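Local atomic coordinates of ABC transporter substrate-binding protein-branched chain amino acid transport (Streptococcus pneumoniae, PDB entry 4GNR), a protein that binds isoleucine between two lobes and probably delivers branched-chain amino acids to an ABC transporter at the cell surface. Residues 12-18 / 52-58; 77-83 / 100-106; 143-149 / 197-203; 189-193 / 218-222. One frame throughout, in Å; residues are numbered along the deposited sequence. Where two conformers were deposited one is given.

In the fold
All four contacts lie in one chain, two in each of the lobes that hold isoleucine between them. Interactions 1 and 2 share a parallel sheet: strands 7-14 and 78-80 are neighbours, bonded from Asn-13 N to Val-80 O, and Glu-15 OE1 meets Ala-83 N. Interaction 2 is the more buried and reaches the ligand, whereas interaction 1, on the edge strand 48-55, is richer in carboxylates and turn bonds. Interaction 3 is a buried strand pair of the other lobe's sheet, its centre about 34 Å from those of interactions 1 and 2. Interaction 4 packs outside it at the surface, through Met-192 and Ile-221, with a methionine side chain and one lysine bond instead of strand pairing.

Interaction 1: residues 12-18 / 52-58; sequences FNFEESG and VDKDNKS
Asp-55 takes hold of the turn that follows strand 12-14 with both carboxylate oxygens. Its carboxylate stands trans to the backbone N (chi1 178°), which carries it across to Glu-16 and Ser-17. OD1 of Asp-55 accepts Glu-16 N at 3.0 Å and, from the opposite face of the carboxylate, Lys-57 N at 2.8 Å, the second bond making an Asx turn. OD2 of Asp-55 offers its syn lone pair to the hydroxyl OG of Ser-17, 2.7 Å away. With four groups round it, counting a weak bond from Ser-17 N, this carboxylate is probably kept ionised. Beside it, Asn-56 sends ND2 to Asn-13 OD1 at 2.9 Å; the bond lies in the donor's amide plane but comes from above the acceptor's, the two amides being turned 61° apart. The amide oxygen of Asn-56 closes a second Asx turn onto Ser-58 N, and Ser-58 OG bonds to Ser-17 O. Further back, Glu-16 OE2 lies 2.6 Å from Asp-53 OD1, so one of the two acids probably carries a proton; a water joins Glu-16 OE1 to Asp-53 O, and Gln-28 holds Asp-53 OD2. Four backbone bonds, from Phe-12 N to Val-52 O through Asn-56 N to Phe-14 O, set this register. The parallel strands belong to a beta-alpha-beta unit: helix 21-40 covers Phe-12 and Phe-14, helix 60-72 packs on Asn-13 and Lys-54, and strand 78-80 adjoins strand 7-14.

Interaction 2: residues 77-83 / 100-106; sequences SAVVGPA and VPLISPS. With ILE (isoleucine), chain B.
A cis peptide bond between Gly-81 and Pro-82 bends the first segment just where its strand pairing ends, and Ser-104 secures the bend. With its OG anti to the backbone N (chi1 171°), Ser-104 reaches Pro-82 O at 2.7 Å, in the carbonyl plane, while OG of Ser-104 in turn accepts Ser-106 N, an ST turn. Before the bend, the parallel strands are joined by Val-79 N to Pro-101 O, Ile-103 N to Val-79 O and Gly-81 N to Ile-103 O. Leu-102 crosses Val-79 on one face, CD1 to CG1 3.8 Å, and its CD2 lies 3.4 Å from Gly-81 O, a buried carbonyl without a polar partner. On the other face Val-80 and Ile-103 run side by side. Beyond the strands, Ser-106 O accepts the ligand's amino N at 3.0 Å, and Ala-83 O touches its CG1. These loops at the C-terminal ends of parallel strands supply part of one lobe's share of the isoleucine pocket, Tyr-205 and Asp-229 bonding the ligand from the other, as in periplasmic binding proteins.

Interaction 3: residues 143-149 / 197-203; sequences AKKVVLY and FDAIVVP
Strands 145-149 and 199-201 run parallel with axes 4.7 Å apart and a twist of 29°. Val-147 lies at the middle of the pairing: its N bonds to Ala-199 O at 3.0 Å, and its O accepts Val-201 N nearly head-on at 2.8 Å. Tyr-149 N to Val-201 O carries the pairing on, and Asp-198 N to Lys-145 O begins it. Asp-198 then turns its carboxylate back onto the chain entering the first strand. Its OD2 takes Lys-144 N on the anti lone pair at 2.9 Å and Lys-145 N, at 3.2 Å, from above the carboxylate plane, two backbone N-H groups on one oxygen. On one side of the sheet, CG2 of Val-147 sits over a face of the Phe-197 ring, 4.0 Å from the centroid, a CH-pi contact; the valine's other methyl, CG1, lies alongside Ile-200 CG2. Met-192 of helix 186-193 packs against this side. On the other, Leu-148, swung opposite its amide nitrogen at chi1 -177°, crosses Val-201 with CD1 3.7 Å from CG1 and touches Pro-203 CD as well. Helix 155-167 covers these side chains, with Phe-164 on Val-146 and Val-201. A mainly parallel sheet flanked by helices on both sides is the alpha/beta build of periplasmic binding protein lobes, and this pairing belongs to the core of one.

Interaction 4: residues 189-193 / 218-222; sequences LTKMK and GMGID
Met-219 lays the end of its side chain against helix 186-193, over CB of Leu-189. Both its SD and its CE come within 3.7 Å of that CB, and CE also touches Thr-190 OG1, which the methionine meets at about a right angle. A chi3 of 65° bends the chain at its end and turns the methyl onto the helix. Thr-190 OG1 itself is engaged by Gln-186 O within its helix. Alongside, Ile-221 reaches in with CD1, 3.9 Å from Leu-189 O and 4.2 Å from Lys-193 CB. Lys-193 reaches across: fully extended, with every torsion near 180°, it carries NZ to Met-219 O at 2.7 Å, in the carbonyl plane. Met-219 is the first residue past helix 206-218, which ends in a Schellman motif with Gly-220 at positive phi as the C-prime residue. Leu-189 also rests on Gln-215 and Ala-216 of that helix, so two neighbouring helices of the lobe meet here. An ammonium group on a carbonyl just beyond a helix C-terminus would probably be favoured by the helix dipole, while the methionine and isoleucine supply apolar contact with little directional demand.

Interaction 1: residues 12-18 / 52-58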
loop_
_atom_site.group_PDB
_atom_site.type_symbol
_atom_site.label_atom_id
_atom_site.label_comp_id
_atom_site.label_asym_id
_atom_site.label_seq_id
_atom_site.Cartn_x
_atom_site.Cartn_y
_atom_site.Cartn_z
ATOM N N PHE A 12 10.102 -4.078 12.985
ATOM C CA PHE A 12 9.555 -4.058 11.640
ATOM C C PHE A 12 9.022 -5.489 11.379
ATOM O O PHE A 12 9.720 -6.480 11.680
ATOM C CB PHE A 12 10.538 -3.738 10.521
ATOM C CG PHE A 12 11.212 -2.382 10.554
ATOM C CD1 PHE A 12 10.783 -1.341 11.351
ATOM C CD2 PHE A 12 12.256 -2.149 9.663
ATOM C CE1 PHE A 12 11.421 -0.108 11.302
ATOM C CE2 PHE A 12 12.876 -0.923 9.586
ATOM C CZ PHE A 12 12.471 0.102 10.420
ATOM N N ASN A 13 7.837 -5.578 10.786
ATOM C CA ASN A 13 7.226 -6.873 10.409
ATOM C C ASN A 13 6.805 -6.698 8.944
ATOM O O ASN A 13 5.698 -6.233 8.679
ATOM C CB ASN A 13 6.041 -7.167 11.306
ATOM C CG ASN A 13 5.381 -8.497 11.016
ATOM O OD1 ASN A 13 5.684 -9.149 10.017
ATOM N ND2 ASN A 13 4.459 -8.909 11.891
ATOM N N PHE A 14 7.720 -6.999 8.023
ATOM C CA PHE A 14 7.488 -6.705 6.620
ATOM C C PHE A 14 7.616 -7.920 5.720
ATOM O O PHE A 14 8.396 -8.845 5.970
ATOM C CB PHE A 14 8.454 -5.609 6.095
ATOM C CG PHE A 14 8.227 -4.226 6.662
ATOM C CD1 PHE A 14 6.973 -3.609 6.602
ATOM C CD2 PHE A 14 9.312 -3.468 7.122
ATOM C CE1 PHE A 14 6.808 -2.290 7.059
ATOM C CE2 PHE A 14 9.140 -2.175 7.558
ATOM C CZ PHE A 14 7.890 -1.579 7.532
ATOM N N GLU A 15 6.897 -7.839 4.604
ATOM C CA GLU A 15 6.894 -8.835 3.520
ATOM C C GLU A 15 8.180 -8.585 2.692
ATOM O O GLU A 15 8.156 -7.929 1.649
ATOM C CB GLU A 15 5.671 -8.650 2.649
ATOM C CG GLU A 15 4.276 -8.850 3.324
ATOM C CD GLU A 15 3.672 -7.678 4.098
ATOM O OE1 GLU A 15 4.409 -6.839 4.651
ATOM O OE2 GLU A 15 2.425 -7.651 4.186
ATOM N N GLU A 16 9.302 -9.083 3.195
ATOM C CA GLU A 16 10.622 -8.845 2.592
ATOM C C GLU A 16 11.008 -9.904 1.562
ATOM O O GLU A 16 11.927 -9.699 0.775
ATOM C CB GLU A 16 11.694 -8.637 3.675
ATOM C CG GLU A 16 11.411 -7.382 4.492
ATOM C CD GLU A 16 12.204 -7.239 5.774
ATOM O OE1 GLU A 16 12.998 -8.125 6.149
ATOM O OE2 GLU A 16 11.963 -6.179 6.446
ATOM N N SER A 17 10.331 -11.046 1.608
ATOM C CA SER A 17 10.497 -12.139 0.647
ATOM C C SER A 17 9.091 -12.685 0.381
ATOM O O SER A 17 8.149 -12.370 1.102
ATOM C CB SER A 17 11.423 -13.229 1.152
ATOM O OG SER A 17 10.891 -13.872 2.287
ATOM N N GLY A 18 8.970 -13.500 -0.655
ATOM C CA GLY A 18 7.683 -14.082 -0.999
ATOM C C GLY A 18 6.932 -13.264 -2.049
ATOM O O GLY A 18 7.445 -12.328 -2.629
ATOM N N VAL A 52 14.436 -4.019 15.270
ATOM C CA VAL A 52 14.424 -5.501 15.158
ATOM C C VAL A 52 13.584 -5.719 13.874
ATOM O O VAL A 52 12.357 -5.596 13.889
ATOM C CB VAL A 52 13.857 -6.224 16.350
ATOM C CG1 VAL A 52 13.957 -7.720 16.120
ATOM C CG2 VAL A 52 14.605 -5.803 17.603
ATOM N N ASP A 53 14.279 -6.004 12.777
ATOM C CA ASP A 53 13.675 -6.082 11.434
ATOM C C ASP A 53 13.415 -7.512 11.049
ATOM O O ASP A 53 14.352 -8.237 10.766
ATOM C CB ASP A 53 14.628 -5.387 10.446
ATOM C CG ASP A 53 14.131 -5.347 9.016
ATOM O OD1 ASP A 53 13.035 -5.882 8.753
ATOM O OD2 ASP A 53 14.869 -4.783 8.177
ATOM N N LYS A 54 12.152 -7.916 11.014
ATOM C CA LYS A 54 11.759 -9.264 10.696
ATOM C C LYS A 54 10.996 -9.363 9.378
ATOM O O LYS A 54 10.163 -8.513 9.047
ATOM C CB LYS A 54 10.889 -9.803 11.827
ATOM C CG LYS A 54 11.642 -9.980 13.136
ATOM C CD LYS A 54 12.575 -11.175 13.070
ATOM C CE LYS A 54 13.285 -11.448 14.374
ATOM N NZ LYS A 54 14.099 -12.681 14.281
ATOM N N ASP A 55 11.282 -10.443 8.663
ATOM C CA ASP A 55 10.647 -10.785 7.393
ATOM C C ASP A 55 9.501 -11.791 7.669
ATOM O O ASP A 55 9.738 -12.864 8.209
ATOM C CB ASP A 55 11.690 -11.444 6.464
ATOM C CG ASP A 55 11.152 -11.905 5.119
ATOM O OD1 ASP A 55 10.030 -11.522 4.735
ATOM O OD2 ASP A 55 11.905 -12.656 4.440
ATOM N N ASN A 56 8.284 -11.425 7.292
ATOM C CA ASN A 56 7.136 -12.315 7.434
ATOM C C ASN A 56 6.904 -13.229 6.219
ATOM O O ASN A 56 5.930 -13.996 6.206
ATOM C CB ASN A 56 5.870 -11.559 7.813
ATOM C CG ASN A 56 5.457 -10.564 6.755
ATOM O OD1 ASN A 56 5.479 -10.871 5.558
ATOM N ND2 ASN A 56 5.047 -9.362 7.184
ATOM N N LYS A 57 7.772 -13.143 5.211
ATOM C CA LYS A 57 7.781 -14.064 4.051
ATOM C C LYS A 57 6.501 -13.980 3.229
ATOM O O LYS A 57 6.214 -14.870 2.444
ATOM C CB LYS A 57 8.031 -15.520 4.528
ATOM C CG LYS A 57 9.294 -15.680 5.360
ATOM C CD LYS A 57 9.442 -17.142 5.826
ATOM C CE LYS A 57 10.700 -17.389 6.649
ATOM N NZ LYS A 57 10.842 -18.824 7.010
ATOM N N SER A 58 5.745 -12.881 3.377
ATOM C CA SER A 58 4.473 -12.698 2.692
ATOM C C SER A 58 3.404 -13.709 3.145
ATOM O O SER A 58 2.409 -13.894 2.436
ATOM C CB SER A 58 4.603 -12.737 1.158
ATOM O OG SER A 58 5.512 -11.757 0.689
HETATM O O HOH W 1 14.969 -8.471 8.060
#

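Interaction 2: residues 77-83 / 100-106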
loop_
_atom_site.group_PDB
_atom_site.type_symbol
_atom_site.label_atom_id
_atom_site.label_comp_id
_atom_site.label_asym_id
_atom_site.label_seq_id
_atom_site.Cartn_x
_atom_site.Cartn_y
_atom_site.Cartn_z
ATOM N N SER A 77 8.680 -1.841 21.624
ATOM C CA SER A 77 7.667 -0.881 22.110
ATOM C C SER A 77 6.592 -0.509 21.097
ATOM O O SER A 77 5.553 0.041 21.486
ATOM C CB SER A 77 8.347 0.390 22.613
ATOM O OG SER A 77 9.169 0.103 23.736
ATOM N N ALA A 78 6.849 -0.787 19.814
ATOM C CA ALA A 78 5.919 -0.505 18.718
ATOM C C ALA A 78 6.338 -1.370 17.537
ATOM O O ALA A 78 7.517 -1.735 17.451
ATOM C CB ALA A 78 5.977 0.967 18.327
ATOM N N VAL A 79 5.398 -1.654 16.642
ATOM C CA VAL A 79 5.677 -2.442 15.442
ATOM C C VAL A 79 5.195 -1.643 14.218
ATOM O O VAL A 79 4.103 -1.086 14.236
ATOM C CB VAL A 79 4.953 -3.797 15.470
ATOM C CG1 VAL A 79 5.169 -4.581 14.167
ATOM C CG2 VAL A 79 5.414 -4.641 16.671
ATOM N N VAL A 80 6.054 -1.604 13.194
ATOM C CA VAL A 80 5.731 -1.008 11.887
ATOM C C VAL A 80 5.626 -2.172 10.894
ATOM O O VAL A 80 6.548 -2.989 10.796
ATOM C CB VAL A 80 6.750 0.028 11.442
ATOM C CG1 VAL A 80 6.298 0.695 10.146
ATOM C CG2 VAL A 80 6.983 1.070 12.519
ATOM N N GLY A 81 4.531 -2.200 10.131
ATOM C CA GLY A 81 4.218 -3.310 9.253
ATOM C C GLY A 81 3.315 -4.302 9.990
ATOM O O GLY A 81 3.253 -4.282 11.218
ATOM N N PRO A 82 2.685 -5.240 9.261
ATOM C CA PRO A 82 2.865 -5.514 7.838
ATOM C C PRO A 82 2.347 -4.490 6.841
ATOM O O PRO A 82 1.626 -3.550 7.184
ATOM C CB PRO A 82 2.093 -6.843 7.636
ATOM C CG PRO A 82 2.093 -7.482 9.009
ATOM C CD PRO A 82 1.927 -6.314 9.926
ATOM N N ALA A 83 2.738 -4.702 5.599
ATOM C CA ALA A 83 2.307 -3.854 4.491
ATOM C C ALA A 83 0.901 -4.191 3.968
ATOM O O ALA A 83 0.173 -3.306 3.509
ATOM C CB ALA A 83 3.292 -3.985 3.317
ATOM N N VAL A 100 1.060 -3.508 22.654
ATOM C CA VAL A 100 2.018 -2.830 21.788
ATOM C C VAL A 100 1.300 -2.301 20.541
ATOM O O VAL A 100 0.672 -3.065 19.836
ATOM C CB VAL A 100 3.167 -3.804 21.398
ATOM C CG1 VAL A 100 4.087 -3.142 20.382
ATOM C CG2 VAL A 100 3.937 -4.240 22.631
ATOM N N PRO A 101 1.426 -0.994 20.246
ATOM C CA PRO A 101 0.781 -0.497 19.042
ATOM C C PRO A 101 1.501 -0.996 17.781
ATOM O O PRO A 101 2.726 -1.052 17.718
ATOM C CB PRO A 101 0.899 1.033 19.189
ATOM C CG PRO A 101 2.150 1.227 20.015
ATOM C CD PRO A 101 2.163 0.054 20.977
ATOM N N LEU A 102 0.686 -1.275 16.771
ATOM C CA LEU A 102 1.139 -1.722 15.468
ATOM C C LEU A 102 0.545 -0.771 14.440
ATOM O O LEU A 102 -0.674 -0.525 14.442
ATOM C CB LEU A 102 0.718 -3.173 15.230
ATOM C CG LEU A 102 1.232 -3.828 13.930
ATOM C CD1 LEU A 102 1.454 -5.327 14.125
ATOM C CD2 LEU A 102 0.339 -3.552 12.742
ATOM N N ILE A 103 1.414 -0.223 13.585
ATOM C CA ILE A 103 0.964 0.644 12.514
ATOM C C ILE A 103 1.294 -0.003 11.180
ATOM O O ILE A 103 2.465 -0.315 10.890
ATOM C CB ILE A 103 1.544 2.096 12.613
ATOM C CG1 ILE A 103 1.003 2.962 11.469
ATOM C CG2 ILE A 103 3.073 2.131 12.681
ATOM C CD1 ILE A 103 1.198 4.453 11.714
ATOM N N SER A 104 0.261 -0.258 10.379
ATOM C CA SER A 104 0.466 -0.677 8.996
ATOM C C SER A 104 0.449 0.580 8.130
ATOM O O SER A 104 -0.555 1.316 8.128
ATOM C CB SER A 104 -0.612 -1.602 8.459
ATOM O OG SER A 104 -0.417 -1.765 7.060
ATOM N N PRO A 105 1.527 0.856 7.396
ATOM C CA PRO A 105 1.496 2.041 6.542
ATOM C C PRO A 105 0.454 1.985 5.423
ATOM O O PRO A 105 0.013 3.028 4.951
ATOM C CB PRO A 105 2.921 2.031 5.907
ATOM C CG PRO A 105 3.778 1.267 6.901
ATOM C CD PRO A 105 2.836 0.180 7.396
ATOM N N SER A 106 0.062 0.757 5.044
ATOM C CA SER A 106 -0.566 0.556 3.735
ATOM C C SER A 106 -1.686 -0.455 3.633
ATOM O O SER A 106 -2.187 -0.661 2.524
ATOM C CB SER A 106 0.570 0.130 2.763
ATOM O OG SER A 106 1.311 -0.963 3.318
HETATM N N ILE B . -3.303 -1.993 0.086
HETATM C CA ILE B . -2.849 -3.392 -0.152
HETATM C C ILE B . -3.282 -4.264 1.022
HETATM O O ILE B . -3.012 -5.482 0.986
HETATM C CB ILE B . -1.358 -3.491 -0.597
HETATM C CG1 ILE B . -0.465 -2.652 0.287
HETATM C CG2 ILE B . -1.067 -3.062 -2.141
HETATM C CD1 ILE B . 0.998 -2.800 -0.067
HETATM O OXT ILE B . -3.922 -3.719 1.945
#

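Interaction 3: residues 143-149 / 197-203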
loop_
_atom_site.group_PDB
_atom_site.type_symbol
_atom_site.label_atom_id
_atom_site.label_comp_id
_atom_site.label_asym_id
_atom_site.label_seq_id
_atom_site.Cartn_x
_atom_site.Cartn_y
_atom_site.Cartn_z
ATOM N N ALA A 143 -15.660 5.435 -20.192
ATOM C CA ALA A 143 -16.069 4.033 -20.354
ATOM C C ALA A 143 -17.494 3.634 -19.948
ATOM O O ALA A 143 -17.814 3.620 -18.769
ATOM C CB ALA A 143 -15.045 3.146 -19.594
ATOM N N LYS A 144 -18.329 3.318 -20.940
ATOM C CA LYS A 144 -19.711 2.863 -20.724
ATOM C C LYS A 144 -19.784 1.331 -20.582
ATOM O O LYS A 144 -20.804 0.785 -20.165
ATOM C CB LYS A 144 -20.624 3.330 -21.850
ATOM C CG LYS A 144 -20.695 4.848 -21.989
ATOM C CD LYS A 144 -21.665 5.286 -23.083
ATOM C CE LYS A 144 -23.096 4.858 -22.791
ATOM N NZ LYS A 144 -23.619 5.462 -21.536
ATOM N N LYS A 145 -18.709 0.637 -20.926
ATOM C CA LYS A 145 -18.669 -0.825 -20.786
ATOM C C LYS A 145 -17.255 -1.169 -20.327
ATOM O O LYS A 145 -16.292 -0.634 -20.853
ATOM C CB LYS A 145 -19.036 -1.581 -22.074
ATOM C CG LYS A 145 -20.453 -1.361 -22.587
ATOM C CD LYS A 145 -20.700 -2.135 -23.882
ATOM C CE LYS A 145 -22.095 -1.905 -24.436
ATOM N NZ LYS A 145 -22.326 -2.626 -25.720
ATOM N N VAL A 146 -17.141 -2.059 -19.347
ATOM C CA VAL A 146 -15.856 -2.477 -18.793
ATOM C C VAL A 146 -15.861 -3.977 -18.522
ATOM O O VAL A 146 -16.903 -4.628 -18.432
ATOM C CB VAL A 146 -15.515 -1.813 -17.426
ATOM C CG1 VAL A 146 -15.460 -0.301 -17.566
ATOM C CG2 VAL A 146 -16.479 -2.274 -16.341
ATOM N N VAL A 147 -14.640 -4.495 -18.451
ATOM C CA VAL A 147 -14.365 -5.817 -18.000
ATOM C C VAL A 147 -13.823 -5.652 -16.544
ATOM O O VAL A 147 -13.019 -4.792 -16.280
ATOM C CB VAL A 147 -13.283 -6.551 -18.809
ATOM C CG1 VAL A 147 -12.865 -7.851 -18.147
ATOM C CG2 VAL A 147 -13.753 -6.795 -20.236
ATOM N N LEU A 148 -14.280 -6.491 -15.623
ATOM C CA LEU A 148 -13.820 -6.531 -14.217
ATOM C C LEU A 148 -13.114 -7.902 -14.087
ATOM O O LEU A 148 -13.736 -8.948 -14.367
ATOM C CB LEU A 148 -14.972 -6.362 -13.237
ATOM C CG LEU A 148 -14.625 -6.322 -11.746
ATOM C CD1 LEU A 148 -13.589 -5.226 -11.415
ATOM C CD2 LEU A 148 -15.901 -6.143 -10.919
ATOM N N TYR A 149 -11.847 -7.894 -13.649
ATOM C CA TYR A 149 -11.003 -9.127 -13.584
ATOM C C TYR A 149 -10.308 -9.078 -12.240
ATOM O O TYR A 149 -9.401 -8.292 -12.043
ATOM C CB TYR A 149 -10.092 -9.114 -14.805
ATOM C CG TYR A 149 -9.296 -10.376 -15.085
ATOM C CD1 TYR A 149 -9.820 -11.627 -14.867
ATOM C CD2 TYR A 149 -8.101 -10.300 -15.764
ATOM C CE1 TYR A 149 -9.100 -12.791 -15.234
ATOM C CE2 TYR A 149 -7.391 -11.440 -16.138
ATOM C CZ TYR A 149 -7.895 -12.679 -15.874
ATOM O OH TYR A 149 -7.215 -13.813 -16.253
ATOM N N PHE A 197 -15.178 -3.360 -25.211
ATOM C CA PHE A 197 -15.096 -2.848 -23.814
ATOM C C PHE A 197 -14.227 -1.636 -23.964
ATOM O O PHE A 197 -13.490 -1.523 -24.948
ATOM C CB PHE A 197 -14.578 -3.823 -22.742
ATOM C CG PHE A 197 -13.314 -4.451 -23.108
ATOM C CD1 PHE A 197 -12.113 -3.822 -22.881
ATOM C CD2 PHE A 197 -13.318 -5.669 -23.738
ATOM C CE1 PHE A 197 -10.943 -4.407 -23.276
ATOM C CE2 PHE A 197 -12.166 -6.251 -24.137
ATOM C CZ PHE A 197 -10.975 -5.631 -23.913
ATOM N N ASP A 198 -14.325 -0.749 -22.978
ATOM C CA ASP A 198 -13.578 0.497 -22.990
ATOM C C ASP A 198 -12.412 0.483 -22.000
ATOM O O ASP A 198 -11.526 1.312 -22.076
ATOM C CB ASP A 198 -14.526 1.650 -22.640
ATOM C CG ASP A 198 -15.696 1.759 -23.594
ATOM O OD1 ASP A 198 -15.497 1.608 -24.808
ATOM O OD2 ASP A 198 -16.821 2.056 -23.136
ATOM N N ALA A 199 -12.437 -0.434 -21.039
ATOM C CA ALA A 199 -11.381 -0.551 -20.032
ATOM C C ALA A 199 -11.512 -1.879 -19.321
ATOM O O ALA A 199 -12.599 -2.488 -19.330
ATOM C CB ALA A 199 -11.470 0.614 -19.015
ATOM N N ILE A 200 -10.393 -2.306 -18.737
ATOM C CA ILE A 200 -10.354 -3.511 -17.924
ATOM C C ILE A 200 -9.888 -3.077 -16.511
ATOM O O ILE A 200 -8.836 -2.476 -16.387
ATOM C CB ILE A 200 -9.371 -4.578 -18.439
ATOM C CG1 ILE A 200 -9.632 -4.906 -19.912
ATOM C CG2 ILE A 200 -9.481 -5.824 -17.579
ATOM C CD1 ILE A 200 -8.660 -5.963 -20.467
ATOM N N VAL A 201 -10.707 -3.334 -15.509
ATOM C CA VAL A 201 -10.402 -3.010 -14.104
ATOM C C VAL A 201 -9.873 -4.296 -13.468
ATOM O O VAL A 201 -10.563 -5.311 -13.512
ATOM C CB VAL A 201 -11.646 -2.471 -13.383
ATOM C CG1 VAL A 201 -11.365 -2.279 -11.913
ATOM C CG2 VAL A 201 -12.089 -1.139 -14.004
ATOM N N VAL A 202 -8.668 -4.231 -12.887
ATOM C CA VAL A 202 -7.980 -5.403 -12.347
ATOM C C VAL A 202 -7.551 -5.216 -10.890
ATOM O O VAL A 202 -6.432 -4.805 -10.605
ATOM C CB VAL A 202 -6.728 -5.773 -13.206
ATOM C CG1 VAL A 202 -6.067 -7.071 -12.699
ATOM C CG2 VAL A 202 -7.099 -5.912 -14.699
ATOM N N PRO A 203 -8.446 -5.535 -9.943
ATOM C CA PRO A 203 -8.089 -5.504 -8.531
ATOM C C PRO A 203 -7.180 -6.728 -8.252
ATOM O O PRO A 203 -7.565 -7.872 -8.448
ATOM C CB PRO A 203 -9.443 -5.613 -7.814
ATOM C CG PRO A 203 -10.450 -5.223 -8.827
ATOM C CD PRO A 203 -9.890 -5.767 -10.121
#

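Interaction 4: residues 189-193 / 218-222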
loop_
_atom_site.group_PDB
_atom_site.type_symbol
_atom_site.label_atom_id
_atom_site.label_comp_id
_atom_site.label_asym_id
_atom_site.label_seq_id
_atom_site.Cartn_x
_atom_site.Cartn_y
_atom_site.Cartn_z
ATOM N N LEU A 189 -8.451 -13.921 -20.968
ATOM C CA LEU A 189 -8.126 -12.824 -21.863
ATOM C C LEU A 189 -8.688 -13.071 -23.273
ATOM O O LEU A 189 -9.205 -12.162 -23.913
ATOM C CB LEU A 189 -6.620 -12.556 -21.847
ATOM C CG LEU A 189 -6.077 -11.944 -20.558
ATOM C CD1 LEU A 189 -4.561 -11.942 -20.592
ATOM C CD2 LEU A 189 -6.612 -10.517 -20.371
ATOM N N THR A 190 -8.577 -14.309 -23.740
ATOM C CA THR A 190 -9.115 -14.668 -25.069
ATOM C C THR A 190 -10.618 -14.401 -25.103
ATOM O O THR A 190 -11.158 -13.900 -26.077
ATOM C CB THR A 190 -8.808 -16.109 -25.431
ATOM O OG1 THR A 190 -7.385 -16.232 -25.536
ATOM C CG2 THR A 190 -9.459 -16.519 -26.752
ATOM N N LYS A 191 -11.288 -14.783 -24.020
ATOM C CA LYS A 191 -12.737 -14.570 -23.860
ATOM C C LYS A 191 -13.125 -13.072 -23.875
ATOM O O LYS A 191 -14.211 -12.717 -24.352
ATOM C CB LYS A 191 -13.246 -15.223 -22.583
ATOM C CG LYS A 191 -14.726 -15.001 -22.391
ATOM C CD LYS A 191 -15.221 -15.617 -21.126
ATOM C CE LYS A 191 -16.702 -15.398 -20.984
ATOM N NZ LYS A 191 -17.167 -16.018 -19.741
ATOM N N MET A 192 -12.286 -12.233 -23.256
ATOM C CA MET A 192 -12.492 -10.769 -23.220
ATOM C C MET A 192 -12.274 -10.041 -24.535
ATOM O O MET A 192 -13.022 -9.148 -24.873
ATOM C CB MET A 192 -11.516 -10.114 -22.229
ATOM C CG MET A 192 -11.716 -10.557 -20.842
ATOM S SD MET A 192 -10.366 -9.993 -19.839
ATOM C CE MET A 192 -10.838 -10.941 -18.409
ATOM N N LYS A 193 -11.253 -10.453 -25.266
ATOM C CA LYS A 193 -10.816 -9.806 -26.508
ATOM C C LYS A 193 -11.847 -9.571 -27.603
ATOM O O LYS A 193 -11.853 -8.550 -28.307
ATOM C CB LYS A 193 -9.640 -10.592 -27.082
ATOM C CG LYS A 193 -9.030 -9.955 -28.293
ATOM C CD LYS A 193 -7.882 -10.788 -28.795
ATOM C CE LYS A 193 -7.257 -10.222 -30.050
ATOM N NZ LYS A 193 -6.162 -11.111 -30.530
ATOM N N GLY A 218 0.069 -8.493 -25.152
ATOM C CA GLY A 218 0.665 -9.461 -26.083
ATOM C C GLY A 218 -0.346 -10.010 -27.079
ATOM O O GLY A 218 -0.006 -10.308 -28.226
ATOM N N MET A 219 -1.586 -10.184 -26.651
ATOM C CA MET A 219 -2.600 -10.686 -27.567
ATOM C C MET A 219 -3.406 -9.575 -28.253
ATOM O O MET A 219 -4.442 -9.832 -28.870
ATOM C CB MET A 219 -3.498 -11.753 -26.975
ATOM C CG MET A 219 -4.402 -11.247 -25.925
ATOM S SD MET A 219 -5.624 -12.494 -25.392
ATOM C CE MET A 219 -4.548 -13.703 -24.652
ATOM N N GLY A 220 -2.920 -8.344 -28.180
ATOM C CA GLY A 220 -3.589 -7.256 -28.894
ATOM C C GLY A 220 -4.648 -6.444 -28.217
ATOM O O GLY A 220 -5.375 -5.711 -28.882
ATOM N N ILE A 221 -4.783 -6.627 -26.914
ATOM C CA ILE A 221 -5.739 -5.824 -26.139
ATOM C C ILE A 221 -4.967 -4.575 -25.725
ATOM O O ILE A 221 -4.010 -4.656 -24.955
ATOM C CB ILE A 221 -6.227 -6.554 -24.920
ATOM C CG1 ILE A 221 -7.019 -7.796 -25.328
ATOM C CG2 ILE A 221 -7.100 -5.625 -24.064
ATOM C CD1 ILE A 221 -7.348 -8.713 -24.167
ATOM N N ASP A 222 -5.412 -3.432 -26.250
ATOM C CA ASP A 222 -4.772 -2.123 -26.022
ATOM C C ASP A 222 -5.506 -1.149 -25.127
ATOM O O ASP A 222 -4.943 -0.128 -24.720
ATOM C CB ASP A 222 -4.554 -1.444 -27.384
ATOM C CG ASP A 222 -3.596 -2.192 -28.236
ATOM O OD1 ASP A 222 -2.754 -2.897 -27.649
ATOM O OD2 ASP A 222 -3.675 -2.064 -29.475
#